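PDB 7OTJ: ATP-dependent DNA helicase PIF1 from Candida albicans, which couples ATP hydrolysis to 5'-3' translocation on single-stranded DNA, unwinding duplexes, and probably resolves G-quadruplexes to keep the nuclear and mitochondrial genomes stable. Local coordinates for residues L450-K454 with Q475-A479; I231-Y237 with L460-D466; H69-G73 with A94-W98. All blocks are in the same frame, centred on the assembly; numbering follows the deposited sequence.

Contact 1: L450-K454 with Q475-A479; sequences LSIHK and QAYVA. With nucleotides of chain C.
I452 packs against Q475, V478 and A479, joining the strand-to-helix turn at 450-454 to helix 475-481 in the second RecA-like domain. The sequences fit helicase motifs V and VI of superfamily 1, which serve the DNA and the nucleotide. The apolar part is carried by the isoleucine. The I452 and Q475 side chains cross at about a right angle, and I452 CG2, anti to the backbone N, lies 3.7 Å from Q475 CG. The other branch stretches out so that I452 CD1 reaches A479 CB at 3.6 Å; alanine is small enough to let the chain settle against the helix. V478 adds CG1, 4.1 Å from I452 CG2. Branched and short apolar groups suit this buried interface, which has no hydrogen bond across it.

The polar side chains face other tasks. Q475 extends its chain until NE2 stands at the edge of the H453 ring, with amide and imidazole planes 84° apart, while OE1 is taken by the backbone N of F471. Behind the interface, Y477 OH is hydrogen-bonded to the backbone N of A27 in the P-loop, and V478 O binds R482, a residue of the tetrafluoroaluminate pocket. The contact therefore links the DNA side of the domain to its nucleotide side.

On the DNA side, the DT2 sugar of chain C packs over one face of the H453 ring, with H453 CE1 3.5 Å from C1' of that nucleotide. S451 is the N-cap of helix 452-455: its OG sits between the backbone N and the carbonyl carbon (chi1 69°), which lets it accept from K454 N at 3.2 Å. The same S451 OG donates to OP1 of DT3 of chain C at 2.8 Å, a single hydroxyl thus serving both helix start and phosphate.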
# COMPACT_ATOMS: atom_id res chain seq x y z
N LEU A 450 4.44 9.79 6.46
CA LEU A 450 4.28 8.66 5.56
C LEU A 450 4.88 9.02 4.21
O LEU A 450 4.80 10.18 3.78
CB LEU A 450 2.79 8.29 5.40
CG LEU A 450 2.43 7.09 4.52
CD1 LEU A 450 2.88 5.79 5.17
CD2 LEU A 450 0.94 7.08 4.24
N SER A 451 5.50 8.04 3.56
CA SER A 451 6.07 8.29 2.24
C SER A 451 4.96 8.46 1.21
O SER A 451 3.89 7.86 1.32
CB SER A 451 7.01 7.15 1.83
OG SER A 451 6.30 5.94 1.57
N ILE A 452 5.22 9.32 0.22
CA ILE A 452 4.26 9.51 -0.86
C ILE A 452 3.97 8.18 -1.54
O ILE A 452 2.83 7.91 -1.94
CB ILE A 452 4.76 10.57 -1.85
CG1 ILE A 452 4.84 11.93 -1.16
CG2 ILE A 452 3.86 10.64 -3.08
CD1 ILE A 452 5.49 13.01 -1.99
N HIS A 453 4.99 7.33 -1.68
CA HIS A 453 4.80 6.02 -2.30
C HIS A 453 3.73 5.22 -1.57
O HIS A 453 2.77 4.74 -2.18
CB HIS A 453 6.12 5.25 -2.33
CG HIS A 453 6.92 5.47 -3.57
ND1 HIS A 453 7.68 6.61 -3.78
CD2 HIS A 453 7.07 4.71 -4.68
CE1 HIS A 453 8.27 6.53 -4.96
NE2 HIS A 453 7.92 5.39 -5.52
N LYS A 454 3.84 5.14 -0.24
CA LYS A 454 2.89 4.36 0.54
C LYS A 454 1.55 5.07 0.71
O LYS A 454 0.57 4.43 1.08
CB LYS A 454 3.48 4.02 1.91
CG LYS A 454 4.62 2.98 1.87
CD LYS A 454 5.20 2.68 3.25
CE LYS A 454 4.12 2.31 4.27
NZ LYS A 454 4.63 2.17 5.67
N GLN A 475 4.99 11.64 -8.68
CA GLN A 475 5.06 11.73 -7.22
C GLN A 475 4.34 12.98 -6.70
O GLN A 475 3.66 12.92 -5.66
CB GLN A 475 6.52 11.72 -6.77
CG GLN A 475 6.73 11.34 -5.31
CD GLN A 475 8.20 11.12 -4.98
OE1 GLN A 475 9.08 11.65 -5.65
NE2 GLN A 475 8.45 10.32 -3.95
N ALA A 476 4.49 14.11 -7.38
CA ALA A 476 3.72 15.29 -6.98
C ALA A 476 2.23 15.04 -7.14
O ALA A 476 1.44 15.33 -6.23
CB ALA A 476 4.17 16.52 -7.78
N TYR A 477 1.82 14.48 -8.29
CA TYR A 477 0.40 14.24 -8.54
C TYR A 477 -0.22 13.34 -7.48
O TYR A 477 -1.30 13.62 -6.96
CB TYR A 477 0.19 13.65 -9.93
CG TYR A 477 -1.25 13.29 -10.18
CD1 TYR A 477 -2.24 14.27 -10.14
CD2 TYR A 477 -1.64 11.98 -10.43
CE1 TYR A 477 -3.56 13.96 -10.35
CE2 TYR A 477 -2.97 11.66 -10.64
CZ TYR A 477 -3.92 12.65 -10.60
OH TYR A 477 -5.24 12.33 -10.81
N VAL A 478 0.43 12.21 -7.18
CA VAL A 478 -0.06 11.31 -6.12
C VAL A 478 -0.16 12.05 -4.80
O VAL A 478 -1.19 11.98 -4.11
CB VAL A 478 0.84 10.06 -6.01
CG1 VAL A 478 0.46 9.24 -4.80
CG2 VAL A 478 0.74 9.23 -7.26
N ALA A 479 0.89 12.79 -4.43
CA ALA A 479 0.90 13.48 -3.15
C ALA A 479 -0.24 14.48 -3.05
O ALA A 479 -1.04 14.44 -2.10
CB ALA A 479 2.24 14.19 -2.94
P DT C 2 14.32 6.48 -0.20
OP1 DT C 2 14.16 7.67 0.66
OP2 DT C 2 15.29 5.42 0.15
O5' DT C 2 12.87 5.82 -0.37
C5' DT C 2 11.73 6.64 -0.55
C4' DT C 2 10.78 6.05 -1.58
O4' DT C 2 11.35 6.19 -2.89
C3' DT C 2 10.49 4.57 -1.38
O3' DT C 2 9.26 4.43 -0.69
C2' DT C 2 10.39 4.01 -2.81
C1' DT C 2 11.15 5.02 -3.66
N1 DT C 2 12.48 4.54 -4.15
C2 DT C 2 12.81 4.71 -5.48
O2 DT C 2 12.05 5.20 -6.30
N3 DT C 2 14.06 4.25 -5.82
C4 DT C 2 14.99 3.67 -4.99
O4 DT C 2 16.09 3.30 -5.39
C5 DT C 2 14.59 3.55 -3.60
C7 DT C 2 15.53 2.94 -2.60
C6 DT C 2 13.37 3.98 -3.26
P DT C 3 9.10 3.34 0.47
OP1 DT C 3 8.02 3.80 1.37
OP2 DT C 3 10.46 3.08 1.02
O5' DT C 3 8.63 2.02 -0.30
C5' DT C 3 7.41 2.04 -1.04
C4' DT C 3 7.31 0.86 -2.01
O4' DT C 3 8.34 0.96 -3.01
C3' DT C 3 7.48 -0.51 -1.39
O3' DT C 3 6.23 -0.98 -0.92
C2' DT C 3 7.99 -1.35 -2.56
C1' DT C 3 8.76 -0.34 -3.41
N1 DT C 3 10.24 -0.41 -3.25
C2 DT C 3 10.96 -1.19 -4.12
O2 DT C 3 10.46 -1.85 -5.01
N3 DT C 3 12.32 -1.17 -3.91
C4 DT C 3 13.00 -0.46 -2.93
O4 DT C 3 14.22 -0.50 -2.81
C5 DT C 3 12.17 0.34 -2.06
C7 DT C 3 12.79 1.16 -0.96
C6 DT C 3 10.85 0.33 -2.26

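Contact 2: I231-Y237 with L460-D466. With K (potassium ion), chain I.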
# COMPACT_ATOMS: atom_id res chain seq x y z
N ILE A 231 -7.27 16.53 16.24
CA ILE A 231 -7.12 16.17 14.83
C ILE A 231 -5.68 16.44 14.41
O ILE A 231 -5.21 17.58 14.49
CB ILE A 231 -8.11 16.95 13.94
CG1 ILE A 231 -9.55 16.53 14.24
CG2 ILE A 231 -7.79 16.71 12.47
CD1 ILE A 231 -9.84 15.08 13.95
N VAL A 232 -4.99 15.39 14.00
CA VAL A 232 -3.58 15.46 13.60
C VAL A 232 -3.50 15.33 12.08
O VAL A 232 -4.03 14.36 11.52
CB VAL A 232 -2.75 14.37 14.31
CG1 VAL A 232 -2.40 14.81 15.72
CG2 VAL A 232 -3.53 13.07 14.34
N PRO A 233 -2.88 16.27 11.38
CA PRO A 233 -2.77 16.15 9.92
C PRO A 233 -1.63 15.22 9.52
O PRO A 233 -0.55 15.22 10.13
CB PRO A 233 -2.49 17.59 9.47
CG PRO A 233 -1.82 18.23 10.65
CD PRO A 233 -2.39 17.57 11.88
N SER A 234 -1.89 14.40 8.50
CA SER A 234 -0.86 13.50 7.99
C SER A 234 0.20 14.28 7.22
O SER A 234 -0.09 15.29 6.57
CB SER A 234 -1.48 12.44 7.07
OG SER A 234 -2.54 11.75 7.69
N GLU A 235 1.44 13.82 7.32
CA GLU A 235 2.56 14.46 6.65
C GLU A 235 3.10 13.52 5.57
O GLU A 235 3.48 12.38 5.87
CB GLU A 235 3.65 14.83 7.66
CG GLU A 235 3.17 15.73 8.80
CD GLU A 235 4.30 16.29 9.65
OE1 GLU A 235 4.05 16.65 10.82
OE2 GLU A 235 5.44 16.37 9.15
N LEU A 236 3.17 14.00 4.33
CA LEU A 236 3.68 13.23 3.21
C LEU A 236 5.03 13.79 2.78
O LEU A 236 5.18 15.01 2.62
CB LEU A 236 2.72 13.27 2.03
CG LEU A 236 1.32 12.69 2.25
CD1 LEU A 236 0.55 12.66 0.94
CD2 LEU A 236 1.42 11.29 2.84
N TYR A 237 6.00 12.91 2.56
CA TYR A 237 7.32 13.29 2.09
C TYR A 237 7.77 12.31 1.01
O TYR A 237 7.23 11.21 0.87
CB TYR A 237 8.35 13.30 3.22
CG TYR A 237 8.01 14.23 4.36
CD1 TYR A 237 7.24 13.79 5.42
CD2 TYR A 237 8.45 15.55 4.36
CE1 TYR A 237 6.91 14.64 6.45
CE2 TYR A 237 8.14 16.40 5.40
CZ TYR A 237 7.37 15.94 6.44
OH TYR A 237 7.04 16.78 7.48
N LEU A 460 -7.00 11.18 2.39
CA LEU A 460 -6.61 11.91 3.59
C LEU A 460 -7.43 13.18 3.70
O LEU A 460 -7.37 14.04 2.80
CB LEU A 460 -5.11 12.23 3.57
CG LEU A 460 -4.20 11.03 3.31
CD1 LEU A 460 -2.78 11.48 3.01
CD2 LEU A 460 -4.22 10.11 4.50
N SER A 461 -8.18 13.32 4.80
CA SER A 461 -8.96 14.53 5.02
C SER A 461 -8.06 15.74 5.21
O SER A 461 -8.23 16.76 4.53
CB SER A 461 -9.86 14.35 6.24
OG SER A 461 -10.95 13.51 5.95
N LYS A 462 -7.08 15.64 6.10
CA LYS A 462 -6.18 16.74 6.43
C LYS A 462 -4.75 16.25 6.28
O LYS A 462 -4.36 15.26 6.90
CB LYS A 462 -6.46 17.25 7.84
CG LYS A 462 -7.85 17.85 7.97
CD LYS A 462 -8.08 18.50 9.31
CE LYS A 462 -9.51 19.03 9.42
NZ LYS A 462 -9.90 19.87 8.25
N VAL A 463 -3.97 16.93 5.44
CA VAL A 463 -2.65 16.46 5.06
C VAL A 463 -1.78 17.65 4.69
O VAL A 463 -2.23 18.57 4.00
CB VAL A 463 -2.74 15.42 3.91
CG1 VAL A 463 -3.60 15.95 2.77
CG2 VAL A 463 -1.35 15.03 3.42
N VAL A 464 -0.53 17.64 5.15
CA VAL A 464 0.48 18.60 4.71
C VAL A 464 1.48 17.86 3.84
O VAL A 464 2.02 16.82 4.24
CB VAL A 464 1.17 19.31 5.90
CG1 VAL A 464 1.50 18.35 7.01
CG2 VAL A 464 2.43 20.00 5.42
N VAL A 465 1.71 18.39 2.64
CA VAL A 465 2.58 17.77 1.64
C VAL A 465 3.82 18.64 1.50
O VAL A 465 3.72 19.84 1.21
CB VAL A 465 1.87 17.61 0.29
CG1 VAL A 465 2.85 17.10 -0.76
CG2 VAL A 465 0.69 16.66 0.43
N ASP A 466 4.99 18.04 1.70
CA ASP A 466 6.27 18.73 1.55
C ASP A 466 6.93 18.20 0.28
O ASP A 466 7.40 17.06 0.26
CB ASP A 466 7.16 18.52 2.77
CG ASP A 466 8.47 19.29 2.68
OD1 ASP A 466 8.67 20.01 1.67
OD2 ASP A 466 9.30 19.19 3.61
K K I . 9.91 15.48 -0.02
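Two neighbouring parallel strands of the second RecA-like domain, 234-237 and 463-466, meet here, and the ladder extends to K462, just before strand 463-466. S234 and L236 use both backbone N and O toward the partner strand, as a parallel ladder requires. S234 N donates to K462 O, V464 N to S234 O, L236 N to V464 O and D466 N to L236 O, all within 2.8-3.2 Å. The alternate residues E235 and Y237 turn their backbone bonds the other way, to strand 449-451 and the residues flanking it.

On the face holding L236, V463 and V465, L236 makes the central apolar contacts. L236 CG lies 3.7 Å from V463 CG2, its CD1 reaches V465 CG2, and L460 CD1 approaches L236 CD1 from the loop preceding strand 463-466. I452 and S455 of helix 452-455 close over L236. Beta-branched valines suit an extended backbone and offer methyls at short range. On the face of E235 and V464 the two side chains run side by side, E235 CG 3.6 Å from V464 CG1, so the glutamate packs its aliphatic stem against the valine, with A246 of helix 240-253 also touching the E235 side chain.

At the strand ends, D466 swings CG anti to its backbone N (chi1 -177°), bringing OD2 to the edge of the Y237 ring, 3.5 Å from CE2. The carboxylate's other oxygen, OD1, accepts from N493 ND2. D466 O is a ligand of a potassium ion at 3.0 Å, and E242 supplies another. Parallel strands flanked by helices, with functional residues gathered at their C-terminal ends, are typical of the RecA-like core of helicases.

Contact 3: H69-G73 with A94-W98; sequences HSFAG and AFTRW. With nucleotides of chain C.
F71, R97 and W98 form the heart of this helix-to-helix contact in the first RecA-like domain, the PIF1-type P-loop ATPase core, where short helix 68-72 ends against helix 92-100. The F71 ring turns its edge to the face of the W98 six-membered ring in an edge-to-face pair, centroids 4.9 Å apart and planes inclined at 55°. Its nearest approach, F71 CE2 to W98 CH2, is 3.7 Å. The R97 stem also packs on the phenylalanine ring, approaching obliquely, with F71 CD1 3.6 Å from R97 CD.

Hydrogen bonding comes from the two larger partners. W98 NE1 donates to A72 O at 2.7 Å; the acceptor lies near the indole plane, and the N-H meets a lone pair in the carbonyl plane. Tryptophan suits this place, since one ring system gives both a face for F71 and an N-H for a helix-end carbonyl. R97 bends at chi3 (47°), which places its guanidinium beside the carbonyl end of helix 68-72, where NH2 makes at most a weak bond to S70 O; its exact position is doubtful. A positive group beside the C-terminal end of a helix is probably favourable electrostatically.

Further out, G73 ends helix 68-72 with a positive phi of 91°, a conformation that glycine takes readily, and lets the chain pass close to A94 CB. W98 also touches I88 of helix 81-90 and A124 and L127 of helix 114-128, while F71 rests on A51 and T53 of strand 50-54. H69 and S70 of helix 68-72 meet the DNA. One face of the H69 ring packs on the DT4 sugar of chain C, and S70 OG donates to OP1 of DT6 of chain C at 2.9 Å.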
# COMPACT_ATOMS: atom_id res chain seq x y z
N HIS A 69 3.77 -9.60 -4.76
CA HIS A 69 4.90 -10.48 -4.48
C HIS A 69 4.52 -11.57 -3.48
O HIS A 69 4.87 -12.74 -3.66
CB HIS A 69 6.09 -9.68 -3.96
CG HIS A 69 6.67 -8.74 -4.97
ND1 HIS A 69 6.12 -7.50 -5.24
CD2 HIS A 69 7.76 -8.85 -5.77
CE1 HIS A 69 6.84 -6.90 -6.16
NE2 HIS A 69 7.84 -7.70 -6.51
N SER A 70 3.78 -11.20 -2.43
CA SER A 70 3.40 -12.18 -1.42
C SER A 70 2.47 -13.24 -2.00
O SER A 70 2.58 -14.42 -1.65
CB SER A 70 2.73 -11.48 -0.24
OG SER A 70 2.66 -12.32 0.89
N PHE A 71 1.57 -12.84 -2.90
CA PHE A 71 0.66 -13.81 -3.51
C PHE A 71 1.42 -14.84 -4.33
O PHE A 71 1.06 -16.02 -4.33
CB PHE A 71 -0.36 -13.10 -4.40
CG PHE A 71 -1.01 -14.01 -5.41
CD1 PHE A 71 -2.06 -14.84 -5.04
CD2 PHE A 71 -0.56 -14.06 -6.72
CE1 PHE A 71 -2.66 -15.68 -5.95
CE2 PHE A 71 -1.16 -14.92 -7.64
CZ PHE A 71 -2.21 -15.72 -7.26
N ALA A 72 2.48 -14.41 -5.01
CA ALA A 72 3.17 -15.29 -5.94
C ALA A 72 3.94 -16.38 -5.21
O ALA A 72 3.98 -17.53 -5.67
CB ALA A 72 4.11 -14.48 -6.83
N GLY A 73 4.55 -16.05 -4.08
CA GLY A 73 5.54 -16.92 -3.49
C GLY A 73 6.95 -16.64 -3.94
O GLY A 73 7.85 -17.44 -3.67
N ALA A 94 1.53 -21.72 -1.45
CA ALA A 94 1.47 -20.84 -2.61
C ALA A 94 1.24 -21.62 -3.90
O ALA A 94 0.53 -21.15 -4.80
CB ALA A 94 2.75 -20.02 -2.73
N PHE A 95 1.81 -22.82 -4.00
CA PHE A 95 1.59 -23.62 -5.20
C PHE A 95 0.12 -23.99 -5.33
O PHE A 95 -0.44 -23.93 -6.43
CB PHE A 95 2.46 -24.87 -5.17
CG PHE A 95 2.24 -25.79 -6.33
CD1 PHE A 95 2.50 -25.36 -7.63
CD2 PHE A 95 1.78 -27.08 -6.14
CE1 PHE A 95 2.30 -26.20 -8.70
CE2 PHE A 95 1.58 -27.92 -7.21
CZ PHE A 95 1.84 -27.49 -8.49
N THR A 96 -0.53 -24.35 -4.22
CA THR A 96 -1.96 -24.64 -4.28
C THR A 96 -2.75 -23.40 -4.68
O THR A 96 -3.66 -23.48 -5.52
CB THR A 96 -2.44 -25.18 -2.93
OG1 THR A 96 -1.79 -26.42 -2.64
CG2 THR A 96 -3.94 -25.40 -2.94
N ARG A 97 -2.38 -22.24 -4.13
CA ARG A 97 -3.08 -21.00 -4.43
C ARG A 97 -2.96 -20.64 -5.90
O ARG A 97 -3.92 -20.13 -6.50
CB ARG A 97 -2.54 -19.88 -3.54
CG ARG A 97 -3.26 -18.56 -3.70
CD ARG A 97 -2.73 -17.56 -2.71
NE ARG A 97 -1.27 -17.56 -2.71
CZ ARG A 97 -0.52 -16.90 -1.84
NH1 ARG A 97 -1.06 -16.16 -0.89
NH2 ARG A 97 0.80 -17.00 -1.93
N TRP A 98 -1.80 -20.90 -6.50
CA TRP A 98 -1.63 -20.65 -7.93
C TRP A 98 -2.57 -21.51 -8.77
O TRP A 98 -2.99 -21.10 -9.86
CB TRP A 98 -0.18 -20.90 -8.35
CG TRP A 98 0.69 -19.69 -8.31
CD1 TRP A 98 1.72 -19.45 -7.45
CD2 TRP A 98 0.61 -18.55 -9.17
NE1 TRP A 98 2.30 -18.23 -7.72
CE2 TRP A 98 1.63 -17.65 -8.77
CE3 TRP A 98 -0.22 -18.19 -10.23
CZ2 TRP A 98 1.84 -16.43 -9.40
CZ3 TRP A 98 -0.01 -16.98 -10.86
CH2 TRP A 98 1.01 -16.11 -10.44
P DT C 4 6.18 -2.11 0.22
OP1 DT C 4 4.76 -2.31 0.61
OP2 DT C 4 7.20 -1.74 1.23
O5' DT C 4 6.64 -3.44 -0.53
C5' DT C 4 5.79 -4.01 -1.50
C4' DT C 4 6.48 -5.14 -2.26
O4' DT C 4 7.53 -4.60 -3.09
C3' DT C 4 7.16 -6.17 -1.38
O3' DT C 4 6.22 -7.11 -0.96
C2' DT C 4 8.17 -6.77 -2.36
C1' DT C 4 8.55 -5.57 -3.22
N1 DT C 4 9.87 -4.94 -2.85
C2 DT C 4 10.93 -5.06 -3.72
O2 DT C 4 10.85 -5.65 -4.78
N3 DT C 4 12.09 -4.47 -3.30
C4 DT C 4 12.30 -3.78 -2.13
O4 DT C 4 13.38 -3.28 -1.85
C5 DT C 4 11.16 -3.68 -1.25
C7 DT C 4 11.27 -2.95 0.05
C6 DT C 4 10.01 -4.26 -1.65
P DT C 6 5.73 -13.26 2.47
OP1 DT C 6 5.06 -13.85 1.29
OP2 DT C 6 5.08 -12.14 3.18
O5' DT C 6 6.03 -14.43 3.52

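In the fold
Contact 3 comes first along the chain, within the first RecA-like domain; contacts 1 and 2 interleave later, in the order 231-237, 450-454, 460-466, 475-479. Their centres lie 11 Å apart, and they share one parallel sheet, in which strand 449-451 borders strand 234-237. The long excursion between those two strands includes the 2B domain. Contact 3 lies apart, about 28 Å from contact 1 and 35 Å from contact 2 (centres). Yet contacts 1 and 3 hold successive stretches of one DNA strand, DT2 and DT3 against DT4 and DT6, consistent with two RecA-like domains that move relative to each other as ATP is turned over.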